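Local coordinates for secreted protein (Kutzneria albida DSM 43870, PDB 5M6Q), which is a microbial transglutaminase that probably transfers the acyl group of protein glutamine side chains to amines, so cross-linking proteins, at residues Phe131-Pro137 with Tyr162-Pro168; Ser125-Phe131 with Asn172-Phe178. One frame throughout, in Å; residues are numbered along the deposited sequence.

Contact 1. Residues Phe131-Pro137 with Tyr162-Pro168. With MES (2-(N-morpholino)-ethanesulfonic acid), chain D.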
loop_
_atom_site.group_PDB
_atom_site.type_symbol
_atom_site.label_atom_id
_atom_site.label_comp_id
_atom_site.label_asym_id
_atom_site.label_seq_id
_atom_site.Cartn_x
_atom_site.Cartn_y
_atom_site.Cartn_z
ATOM N N PHE A 131 -4.752 7.453 7.831
ATOM C CA PHE A 131 -5.977 7.116 8.536
ATOM C C PHE A 131 -6.095 7.887 9.847
ATOM O O PHE A 131 -5.224 8.686 10.202
ATOM C CB PHE A 131 -6.044 5.598 8.781
ATOM C CG PHE A 131 -4.919 5.055 9.640
ATOM C CD1 PHE A 131 -3.656 4.821 9.100
ATOM C CD2 PHE A 131 -5.139 4.743 10.979
ATOM C CE1 PHE A 131 -2.633 4.298 9.875
ATOM C CE2 PHE A 131 -4.108 4.214 11.773
ATOM C CZ PHE A 131 -2.855 3.995 11.221
ATOM N N TYR A 132 -7.197 7.658 10.549
ATOM C CA TYR A 132 -7.497 8.335 11.800
ATOM C C TYR A 132 -7.269 7.363 12.958
ATOM O O TYR A 132 -7.662 6.201 12.891
ATOM C CB TYR A 132 -8.940 8.849 11.772
ATOM C CG TYR A 132 -9.399 9.645 12.975
ATOM C CD1 TYR A 132 -8.683 10.730 13.443
ATOM C CD2 TYR A 132 -10.578 9.316 13.618
ATOM C CE1 TYR A 132 -9.134 11.466 14.536
ATOM C CE2 TYR A 132 -11.041 10.039 14.694
ATOM C CZ TYR A 132 -10.325 11.108 15.149
ATOM O OH TYR A 132 -10.810 11.799 16.235
ATOM N N SER A 133 -6.625 7.847 14.010
ATOM C CA SER A 133 -6.177 6.997 15.108
ATOM C C SER A 133 -7.307 6.550 16.011
ATOM O O SER A 133 -7.245 5.470 16.588
ATOM C CB SER A 133 -5.130 7.723 15.948
ATOM O OG SER A 133 -5.682 8.888 16.511
ATOM N N TRP A 134 -8.342 7.374 16.126
ATOM C CA TRP A 134 -9.416 7.107 17.075
ATOM C C TRP A 134 -10.423 6.106 16.505
ATOM O O TRP A 134 -11.536 6.473 16.146
ATOM C CB TRP A 134 -10.118 8.417 17.456
ATOM C CG TRP A 134 -10.468 8.519 18.906
ATOM C CD1 TRP A 134 -11.097 7.572 19.661
ATOM C CD2 TRP A 134 -10.228 9.627 19.776
ATOM N NE1 TRP A 134 -11.252 8.015 20.947
ATOM C CE2 TRP A 134 -10.729 9.276 21.047
ATOM C CE3 TRP A 134 -9.632 10.879 19.609
ATOM C CZ2 TRP A 134 -10.663 10.136 22.144
ATOM C CZ3 TRP A 134 -9.563 11.733 20.703
ATOM C CH2 TRP A 134 -10.076 11.357 21.952
ATOM N N GLN A 135 -10.031 4.839 16.443
ATOM C CA GLN A 135 -10.778 3.845 15.678
ATOM C C GLN A 135 -11.985 3.312 16.434
ATOM O O GLN A 135 -12.865 2.668 15.857
ATOM C CB GLN A 135 -9.846 2.694 15.276
ATOM C CG GLN A 135 -8.981 3.029 14.057
ATOM C CD GLN A 135 -9.819 3.358 12.836
ATOM O OE1 GLN A 135 -10.527 2.498 12.303
ATOM N NE2 GLN A 135 -9.753 4.605 12.392
ATOM N N ASN A 136 -12.012 3.580 17.734
ATOM C CA ASN A 136 -13.148 3.254 18.584
ATOM C C ASN A 136 -13.451 4.487 19.396
ATOM O O ASN A 136 -12.608 4.939 20.165
ATOM C CB ASN A 136 -12.841 2.065 19.494
ATOM C CG ASN A 136 -14.053 1.598 20.289
ATOM O OD1 ASN A 136 -14.906 2.392 20.692
ATOM N ND2 ASN A 136 -14.130 0.291 20.512
ATOM N N PRO A 137 -14.658 5.046 19.226
ATOM C CA PRO A 137 -14.986 6.299 19.913
ATOM C C PRO A 137 -14.952 6.139 21.440
ATOM O O PRO A 137 -14.861 7.133 22.151
ATOM C CB PRO A 137 -16.392 6.621 19.404
ATOM C CG PRO A 137 -16.936 5.333 18.884
ATOM C CD PRO A 137 -15.777 4.523 18.426
ATOM N N TYR A 162 -7.427 -1.830 13.752
ATOM C CA TYR A 162 -7.947 -0.875 12.786
ATOM C C TYR A 162 -9.304 -1.302 12.214
ATOM O O TYR A 162 -9.474 -2.440 11.793
ATOM C CB TYR A 162 -6.930 -0.659 11.663
ATOM C CG TYR A 162 -7.400 0.362 10.680
ATOM C CD1 TYR A 162 -7.459 1.712 11.027
ATOM C CD2 TYR A 162 -7.821 -0.015 9.417
ATOM C CE1 TYR A 162 -7.922 2.657 10.139
ATOM C CE2 TYR A 162 -8.268 0.915 8.520
ATOM C CZ TYR A 162 -8.312 2.255 8.885
ATOM O OH TYR A 162 -8.760 3.183 7.987
ATOM N N ARG A 163 -10.266 -0.383 12.200
ATOM C CA ARG A 163 -11.650 -0.696 11.798
ATOM C C ARG A 163 -12.180 0.164 10.646
ATOM O O ARG A 163 -13.389 0.211 10.424
ATOM C CB ARG A 163 -12.602 -0.516 12.985
ATOM C CG ARG A 163 -12.145 -1.123 14.286
ATOM C CD ARG A 163 -13.122 -0.782 15.416
ATOM N NE ARG A 163 -14.519 -0.944 15.007
ATOM C CZ ARG A 163 -15.440 0.019 15.040
ATOM N NH1 ARG A 163 -15.128 1.237 15.486
ATOM N NH2 ARG A 163 -16.682 -0.240 14.635
ATOM N N TYR A 164 -11.296 0.869 9.947
ATOM C CA TYR A 164 -11.694 1.759 8.851
ATOM C C TYR A 164 -12.665 2.868 9.268
ATOM O O TYR A 164 -13.445 3.354 8.445
ATOM C CB TYR A 164 -12.316 0.960 7.705
ATOM C CG TYR A 164 -11.373 -0.047 7.097
ATOM C CD1 TYR A 164 -10.525 0.304 6.055
ATOM C CD2 TYR A 164 -11.328 -1.348 7.570
ATOM C CE1 TYR A 164 -9.656 -0.611 5.506
ATOM C CE2 TYR A 164 -10.470 -2.274 7.030
ATOM C CZ TYR A 164 -9.635 -1.910 6.002
ATOM O OH TYR A 164 -8.781 -2.853 5.476
ATOM N N ARG A 165 -12.599 3.280 10.528
ATOM C CA ARG A 165 -13.434 4.368 11.016
ATOM C C ARG A 165 -12.871 5.734 10.637
ATOM O O ARG A 165 -11.699 6.002 10.874
ATOM C CB ARG A 165 -13.580 4.306 12.537
ATOM C CG ARG A 165 -14.529 5.389 13.068
ATOM C CD ARG A 165 -14.654 5.421 14.601
ATOM N NE ARG A 165 -15.568 6.486 15.001
ATOM C CZ ARG A 165 -15.233 7.517 15.763
ATOM N NH1 ARG A 165 -14.003 7.610 16.242
ATOM N NH2 ARG A 165 -16.133 8.452 16.058
ATOM N N ALA A 166 -13.721 6.604 10.089
ATOM C CA ALA A 166 -13.328 7.974 9.762
ATOM C C ALA A 166 -13.401 8.886 10.974
ATOM O O ALA A 166 -14.233 8.694 11.858
ATOM C CB ALA A 166 -14.208 8.539 8.659
ATOM N N ARG A 167 -12.545 9.898 11.002
ATOM C CA ARG A 167 -12.824 11.056 11.831
ATOM C C ARG A 167 -14.186 11.629 11.405
ATOM O O ARG A 167 -14.398 11.901 10.225
ATOM C CB ARG A 167 -11.724 12.101 11.699
ATOM C CG ARG A 167 -11.975 13.306 12.589
ATOM C CD ARG A 167 -10.885 14.318 12.533
ATOM N NE ARG A 167 -11.180 15.387 13.478
ATOM C CZ ARG A 167 -10.712 16.624 13.398
ATOM N NH1 ARG A 167 -9.905 16.974 12.404
ATOM N NH2 ARG A 167 -11.055 17.508 14.326
ATOM N N PRO A 168 -15.119 11.781 12.356
ATOM C CA PRO A 168 -16.477 12.243 12.013
ATOM C C PRO A 168 -16.443 13.523 11.173
ATOM O O PRO A 168 -15.805 14.497 11.577
ATOM C CB PRO A 168 -17.123 12.506 13.378
ATOM C CG PRO A 168 -16.309 11.707 14.362
ATOM C CD PRO A 168 -14.916 11.644 13.811
HETATM O O1 MES D . -15.451 13.682 22.449
HETATM C C2 MES D . -16.356 12.986 21.586
HETATM C C3 MES D . -15.967 11.518 21.426
HETATM N N4 MES D . -14.541 11.485 21.114
HETATM C C5 MES D . -13.585 12.211 21.942
HETATM C C6 MES D . -14.091 13.646 22.007
HETATM C C7 MES D . -14.034 10.415 20.272
HETATM C C8 MES D . -13.288 11.208 19.205
HETATM S S MES D . -14.105 11.157 17.749
HETATM O O1S MES D . -14.056 12.508 17.129
HETATM O O2S MES D . -13.423 10.188 16.859
HETATM O O3S MES D . -15.512 10.724 17.940
HETATM O O HOH W 1 -9.288 5.900 9.301
#

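Contact 2. Residues Ser125-Phe131 with Asn172-Phe178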
loop_
_atom_site.group_PDB
_atom_site.type_symbol
_atom_site.label_atom_id
_atom_site.label_comp_id
_atom_site.label_asym_id
_atom_site.label_seq_id
_atom_site.Cartn_x
_atom_site.Cartn_y
_atom_site.Cartn_z
ATOM N N SER A 125 5.590 -5.100 -2.795
ATOM C CA SER A 125 5.283 -3.753 -3.243
ATOM C C SER A 125 4.938 -2.896 -2.042
ATOM O O SER A 125 4.694 -3.426 -0.972
ATOM C CB SER A 125 4.135 -3.767 -4.245
ATOM O OG SER A 125 4.537 -4.437 -5.424
ATOM N N ILE A 126 4.951 -1.578 -2.218
ATOM C CA ILE A 126 4.721 -0.642 -1.116
ATOM C C ILE A 126 3.542 0.256 -1.442
ATOM O O ILE A 126 3.352 0.683 -2.586
ATOM C CB ILE A 126 5.972 0.208 -0.812
ATOM C CG1 ILE A 126 7.095 -0.675 -0.277
ATOM C CG2 ILE A 126 5.673 1.360 0.184
ATOM C CD1 ILE A 126 8.372 0.085 -0.008
ATOM N N PHE A 127 2.731 0.519 -0.433
ATOM C CA PHE A 127 1.772 1.597 -0.527
ATOM C C PHE A 127 1.743 2.270 0.824
ATOM O O PHE A 127 2.183 1.695 1.810
ATOM C CB PHE A 127 0.392 1.086 -0.952
ATOM C CG PHE A 127 -0.199 0.090 -0.013
ATOM C CD1 PHE A 127 -0.963 0.502 1.068
ATOM C CD2 PHE A 127 -0.018 -1.270 -0.221
ATOM C CE1 PHE A 127 -1.524 -0.426 1.943
ATOM C CE2 PHE A 127 -0.566 -2.199 0.653
ATOM C CZ PHE A 127 -1.328 -1.772 1.727
ATOM N N SER A 128 1.230 3.492 0.865
ATOM C CA SER A 128 1.147 4.247 2.093
ATOM C C SER A 128 -0.293 4.537 2.407
ATOM O O SER A 128 -1.050 5.009 1.553
ATOM C CB SER A 128 1.915 5.560 1.989
ATOM O OG SER A 128 1.798 6.260 3.212
ATOM N N LYS A 129 -0.666 4.282 3.648
ATOM C CA LYS A 129 -2.026 4.489 4.070
ATOM C C LYS A 129 -2.088 5.570 5.133
ATOM O O LYS A 129 -1.324 5.561 6.097
ATOM C CB LYS A 129 -2.627 3.180 4.600
ATOM C CG LYS A 129 -4.023 3.319 5.164
ATOM C CD LYS A 129 -4.393 2.041 5.953
ATOM C CE LYS A 129 -5.726 2.178 6.645
ATOM N NZ LYS A 129 -6.851 2.460 5.684
ATOM N N ARG A 130 -3.012 6.498 4.946
ATOM C CA ARG A 130 -3.277 7.531 5.921
ATOM C C ARG A 130 -4.651 7.275 6.528
ATOM O O ARG A 130 -5.604 6.912 5.824
ATOM C CB ARG A 130 -3.217 8.922 5.280
ATOM C CG ARG A 130 -1.916 9.208 4.520
ATOM C CD ARG A 130 -1.812 10.675 4.092
ATOM N NE ARG A 130 -1.887 11.601 5.227
ATOM C CZ ARG A 130 -1.859 12.930 5.122
ATOM N NH1 ARG A 130 -1.733 13.509 3.932
ATOM N NH2 ARG A 130 -1.948 13.685 6.209
ATOM N N PHE A 131 -4.752 7.453 7.831
ATOM C CA PHE A 131 -5.977 7.116 8.536
ATOM C C PHE A 131 -6.095 7.887 9.847
ATOM O O PHE A 131 -5.224 8.686 10.202
ATOM C CB PHE A 131 -6.044 5.598 8.781
ATOM C CG PHE A 131 -4.919 5.055 9.640
ATOM C CD1 PHE A 131 -3.656 4.821 9.100
ATOM C CD2 PHE A 131 -5.139 4.743 10.979
ATOM C CE1 PHE A 131 -2.633 4.298 9.875
ATOM C CE2 PHE A 131 -4.108 4.214 11.773
ATOM C CZ PHE A 131 -2.855 3.995 11.221
ATOM N N ASN A 172 -12.477 8.480 5.413
ATOM C CA ASN A 172 -11.890 7.439 6.262
ATOM C C ASN A 172 -10.374 7.274 6.060
ATOM O O ASN A 172 -9.619 7.179 7.029
ATOM C CB ASN A 172 -12.591 6.089 6.036
ATOM C CG ASN A 172 -12.852 5.787 4.563
ATOM O OD1 ASN A 172 -12.247 6.377 3.662
ATOM N ND2 ASN A 172 -13.764 4.860 4.312
ATOM N N PHE A 173 -9.925 7.263 4.812
ATOM C CA PHE A 173 -8.526 6.965 4.566
ATOM C C PHE A 173 -8.010 7.572 3.269
ATOM O O PHE A 173 -8.776 8.079 2.459
ATOM C CB PHE A 173 -8.318 5.441 4.547
ATOM C CG PHE A 173 -9.311 4.701 3.690
ATOM C CD1 PHE A 173 -9.378 4.924 2.319
ATOM C CD2 PHE A 173 -10.180 3.783 4.257
ATOM C CE1 PHE A 173 -10.290 4.242 1.524
ATOM C CE2 PHE A 173 -11.103 3.098 3.468
ATOM C CZ PHE A 173 -11.150 3.329 2.098
ATOM N N ASP A 174 -6.696 7.512 3.087
ATOM C CA ASP A 174 -6.118 7.631 1.761
ATOM C C ASP A 174 -5.153 6.461 1.597
ATOM O O ASP A 174 -4.561 5.980 2.579
ATOM C CB ASP A 174 -5.410 8.980 1.560
ATOM C CG ASP A 174 -5.339 9.402 0.078
ATOM O OD1 ASP A 174 -5.725 8.613 -0.814
ATOM O OD2 ASP A 174 -4.901 10.535 -0.205
ATOM N N TYR A 175 -5.049 5.977 0.369
ATOM C CA TYR A 175 -4.054 4.982 -0.028
ATOM C C TYR A 175 -3.227 5.550 -1.140
ATOM O O TYR A 175 -3.784 6.087 -2.093
ATOM C CB TYR A 175 -4.713 3.697 -0.528
ATOM C CG TYR A 175 -5.292 2.859 0.569
ATOM C CD1 TYR A 175 -6.541 3.149 1.105
ATOM C CD2 TYR A 175 -4.583 1.786 1.081
ATOM C CE1 TYR A 175 -7.075 2.369 2.139
ATOM C CE2 TYR A 175 -5.108 1.002 2.108
ATOM C CZ TYR A 175 -6.352 1.298 2.626
ATOM O OH TYR A 175 -6.859 0.520 3.644
ATOM N N GLY A 176 -1.912 5.395 -1.046
ATOM C CA GLY A 176 -1.022 5.834 -2.100
ATOM C C GLY A 176 -0.107 4.715 -2.556
ATOM O O GLY A 176 0.675 4.183 -1.781
ATOM N N TRP A 177 -0.214 4.366 -3.830
ATOM C CA TRP A 177 0.606 3.326 -4.407
ATOM C C TRP A 177 1.984 3.867 -4.731
ATOM O O TRP A 177 2.109 4.895 -5.406
ATOM C CB TRP A 177 -0.045 2.778 -5.666
ATOM C CG TRP A 177 0.853 1.820 -6.370
ATOM C CD1 TRP A 177 1.702 2.089 -7.403
ATOM C CD2 TRP A 177 1.011 0.436 -6.071
ATOM N NE1 TRP A 177 2.376 0.951 -7.771
ATOM C CE2 TRP A 177 1.965 -0.081 -6.973
ATOM C CE3 TRP A 177 0.431 -0.422 -5.139
ATOM C CZ2 TRP A 177 2.344 -1.414 -6.972
ATOM C CZ3 TRP A 177 0.812 -1.755 -5.144
ATOM C CH2 TRP A 177 1.754 -2.234 -6.058
ATOM N N PHE A 178 3.016 3.195 -4.241
ATOM C CA PHE A 178 4.382 3.657 -4.467
ATOM C C PHE A 178 4.899 3.239 -5.837
ATOM O O PHE A 178 5.192 2.070 -6.066
ATOM C CB PHE A 178 5.329 3.114 -3.390
ATOM C CG PHE A 178 6.657 3.809 -3.334
ATOM C CD1 PHE A 178 6.881 4.996 -4.049
ATOM C CD2 PHE A 178 7.683 3.294 -2.550
ATOM C CE1 PHE A 178 8.109 5.649 -3.986
ATOM C CE2 PHE A 178 8.920 3.942 -2.473
ATOM C CZ PHE A 178 9.129 5.127 -3.191
HETATM O O HOH W 2 5.780 -0.419 -4.769
#

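Contact 1. Residues Phe131-Pro137 with Tyr162-Pro168
Arg167 sets its CB over the centre of one face of the Tyr132 ring, 3.5 Å from the centroid and 7° off the normal; Trp134 N covers the opposite face, and sulfonate oxygen O2S of a bound MES lies in plane at the edge. The same MES places C8 over a face of the Trp134 ring. Pro137 CB sits over one face of the Arg165 guanidinium, toward its rim, while the edge meets Trp134 O and the sulfonate: NH1 donates to Trp134 O and to MES O2S, each at 2.7 Å, and NH2 almost straight to MES O3S. The buried Gln135 amide lies against the Tyr162 ring, planes 28° apart, and four bonds fix its rotation. Its OE1 accepts from Arg163 N at 2.9 Å and, on a lone pair, from Arg165 N at 2.8 Å; NE2 donates to Arg165 O and Tyr132 O. Arg163 NH1 reaches Gln135 O at 2.7 Å, in the carbonyl plane. A water joins Tyr132 N, Arg165 O and Tyr162 OH, itself also hydrogen-bonded to Lys129 NZ. This is loop-to-loop packing in which a side-chain amide bridges two backbones, beside a site where Arg165 holds the sulfonate of MES, probably a crystallisation component.

Contact 2. Residues Ser125-Phe131 with Asn172-Phe178
Lys129 and Tyr175, a non-hydrogen-bonded antiparallel pair, run side by side in the same direction on one face of the sheet. The lysine leaves with CG anti to the backbone N (chi1 176°), passes CG over one face of the phenol ring, toward its rim, 4.2 Å from the centroid, then bends at the last torsion (chi4 59°) and brings NZ to Tyr175 OH at 2.8 Å. Phe127 lies alongside the tyrosine too, its CE1 in plane at the phenol edge and its CD1 3.8 Å from Tyr175 CD2. At the opposite edge, by CD1 and CE1, Phe173 CD1 lies in the phenol plane, while Tyr175 CE1 stands over a face of the Phe173 ring, toward its rim. Beyond Phe127, Trp177 holds one ring face over Ile126 O, and its CH2 touches Ser125 CB at 3.4 Å. Ile126 and Phe178 again lie side by side, Ile126 CG2 3.9 Å from Phe178 CD2. Inside the antiparallel sheet, paired backbone bonds join Ser128 with Gly176 and Arg130 with Asp174, and Phe178 N reaches Ile126 O at 3.0 Å. Asp174 OD2 bonds His187 in neighbouring strand 184-188, consistent with the Asp-His part of the Cys-Asp-His site of microbial transglutaminases. A phenylalanine in place of Tyr175 would probably keep the packing on Phe127 but leave Lys129 NZ without one of its hydroxyl partners. Tyr162 OH is a second partner. If charged, the buried lysine is met here by neutral phenol oxygens, which it would probably polarise, on a face lined largely by aromatic rings.

In the fold
From the N terminus, strand 122-131 supplies 125-131 to contact 2 and runs straight on into 131-137 of contact 1, Phe131 belonging to both. The chain then forms helix 141-146 and returns at 162-168, closing contact 1 over 24 intervening residues; 172-178 follows and closes contact 2, so contact 1 is nested inside the larger loop. Contact 2 joins neighbouring strands 122-131 and 174-179 inside the antiparallel sheet, whereas contact 1 ties the loops that lie beyond the ends of these two strands. Their centres are 15 Å apart, yet they touch: Ala166 CB packs on Asn172 CA at 3.5 Å, and Tyr164 CE1 on Tyr175 OH at 3.5 Å.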